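Local coordinates for hypothetical protein Ta0852 (PDB 1YB2), which is a putative S-adenosylmethionine-dependent methyltransferase from Thermoplasma acidophilum, probably acting on an adenine base of tRNA, at residues E236-R241 and T257-I262. Residues are numbered along the deposited sequence; the frame is centred on the assembly and turned at random.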
# COMPACT_ATOMS: atom_id res chain seq x y z
N GLU A 236 2.11 9.50 12.41
CA GLU A 236 2.66 8.44 13.24
C GLU A 236 1.81 7.18 13.02
O GLU A 236 0.59 7.18 13.22
CB GLU A 236 2.68 8.88 14.71
CG GLU A 236 3.13 7.78 15.68
CD GLU A 236 3.09 8.25 17.13
OE1 GLU A 236 2.31 9.17 17.45
OE2 GLU A 236 3.86 7.71 17.94
N LEU A 237 2.46 6.11 12.56
CA LEU A 237 1.81 4.83 12.31
C LEU A 237 2.34 3.85 13.32
O LEU A 237 3.56 3.68 13.42
CB LEU A 237 2.14 4.30 10.90
CG LEU A 237 1.04 4.23 9.83
CD1 LEU A 237 1.45 3.32 8.68
CD2 LEU A 237 -0.30 3.77 10.38
N MSE A 238 1.44 3.20 14.05
CA MSE A 238 1.82 2.18 15.01
C MSE A 238 1.16 0.84 14.67
O MSE A 238 -0.05 0.77 14.47
CB MSE A 238 1.45 2.61 16.42
CG MSE A 238 2.20 3.82 16.91
SE MSE A 238 1.21 4.82 18.28
CE MSE A 238 0.03 5.98 16.98
N LYS A 239 1.96 -0.21 14.64
CA LYS A 239 1.48 -1.52 14.27
C LYS A 239 1.80 -2.53 15.38
O LYS A 239 2.92 -2.57 15.89
CB LYS A 239 2.15 -1.95 12.96
CG LYS A 239 1.85 -3.38 12.56
CD LYS A 239 3.15 -4.14 12.27
CE LYS A 239 2.87 -5.63 12.10
NZ LYS A 239 3.87 -6.45 12.80
N ARG A 240 0.83 -3.33 15.77
CA ARG A 240 1.14 -4.48 16.58
C ARG A 240 0.34 -5.69 16.18
O ARG A 240 -0.85 -5.61 15.85
CB ARG A 240 1.01 -4.21 18.08
CG ARG A 240 -0.37 -4.08 18.63
CD ARG A 240 -0.33 -4.24 20.15
NE ARG A 240 -1.67 -4.07 20.71
CZ ARG A 240 -2.29 -4.97 21.46
NH1 ARG A 240 -1.69 -6.11 21.82
NH2 ARG A 240 -3.52 -4.72 21.89
N ARG A 241 1.02 -6.82 16.18
CA ARG A 241 0.39 -8.09 15.87
C ARG A 241 -0.43 -8.57 17.05
O ARG A 241 -0.02 -8.47 18.22
CB ARG A 241 1.44 -9.10 15.49
CG ARG A 241 0.83 -10.42 15.11
CD ARG A 241 1.87 -11.36 14.59
NE ARG A 241 1.25 -12.58 14.10
CZ ARG A 241 1.93 -13.59 13.57
NH1 ARG A 241 3.26 -13.53 13.47
NH2 ARG A 241 1.27 -14.65 13.15
N THR A 257 4.90 -3.12 19.95
CA THR A 257 4.33 -2.23 18.98
C THR A 257 5.45 -1.54 18.21
O THR A 257 6.45 -1.11 18.79
CB THR A 257 3.13 -1.34 19.48
OG1 THR A 257 3.22 -0.01 18.92
CG2 THR A 257 3.01 -1.30 20.95
N HIS A 258 5.32 -1.53 16.89
CA HIS A 258 6.32 -0.96 16.02
C HIS A 258 5.80 0.37 15.46
O HIS A 258 4.64 0.45 15.06
CB HIS A 258 6.67 -1.97 14.93
CG HIS A 258 7.08 -3.30 15.50
ND1 HIS A 258 6.23 -4.38 15.55
CD2 HIS A 258 8.22 -3.68 16.14
CE1 HIS A 258 6.84 -5.39 16.15
NE2 HIS A 258 8.05 -4.99 16.52
N THR A 259 6.65 1.39 15.49
CA THR A 259 6.24 2.77 15.17
C THR A 259 7.08 3.40 14.05
O THR A 259 8.31 3.39 14.12
CB THR A 259 6.34 3.66 16.41
OG1 THR A 259 5.39 3.22 17.38
CG2 THR A 259 6.04 5.12 16.06
N ALA A 260 6.40 3.93 13.04
CA ALA A 260 7.04 4.70 11.97
C ALA A 260 6.47 6.12 11.91
O ALA A 260 5.28 6.34 12.18
CB ALA A 260 6.85 4.02 10.63
N PHE A 261 7.33 7.07 11.55
CA PHE A 261 6.90 8.44 11.31
C PHE A 261 7.10 8.71 9.83
O PHE A 261 8.22 8.65 9.32
CB PHE A 261 7.71 9.40 12.18
CG PHE A 261 7.42 9.27 13.66
CD1 PHE A 261 6.57 10.16 14.30
CD2 PHE A 261 7.96 8.22 14.40
CE1 PHE A 261 6.27 10.03 15.65
CE2 PHE A 261 7.67 8.08 15.76
CZ PHE A 261 6.82 9.00 16.38
N ILE A 262 6.00 8.96 9.12
CA ILE A 262 6.04 9.03 7.67
C ILE A 262 5.63 10.42 7.21
O ILE A 262 4.51 10.87 7.50
CB ILE A 262 5.14 7.97 7.03
CG1 ILE A 262 5.49 6.57 7.58
CG2 ILE A 262 5.25 8.03 5.49
CD1 ILE A 262 4.38 5.51 7.32
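Glu236 and Phe261 sit opposite each other in the strands as a non-hydrogen-bonded antiparallel pair, their side chains side by side on one face of the sheet. Followed outward, Glu236 CB lies 3.9 Å from Phe261 CE1. With CG anti to the backbone N (chi1 175°) and the chain extended beyond it, CB, CG and CD run on along the ring. CG makes an off-centre CH-pi contact, 4.3 Å from the Phe261 centroid. CD stays 3.9 Å from Phe261 CZ, the carboxylate plane turned 26° from the ring. At the tip, OE2 comes within 3.6 Å of Phe261 CZ and also nears Thr259 CG2. OE1 instead reaches the second subunit, in a salt bridge to its Arg240 NE; reciprocally, Arg240 NE of this chain bridges to Glu236 OE1 of the second subunit. On the same sheet face, selenomethionine Met238 places CG 3.3 Å from Thr259 OG1. Leu237 CD1 meets Ile262 CD1 at 3.9 Å on the other face. Reciprocal backbone bonds, Leu237 with Ala260 and Lys239 with His258, fix the register; Leu237 N to Ala260 O is nearly straight (176° at the hydrogen). Strands 229-242 and 258-267, to which the segments belong, are the last two in sequence of the seven-stranded Rossmann-like class I methyltransferase sheet (order 3-2-1-4-5-7-6). Strand 229-242 is its edge within the chain, and antiparallel pairing with the second subunit carries the sheet across the interface. Glu236 thus packs its stem and one carboxylate oxygen against Phe261 while the other oxygen ties the subunits together.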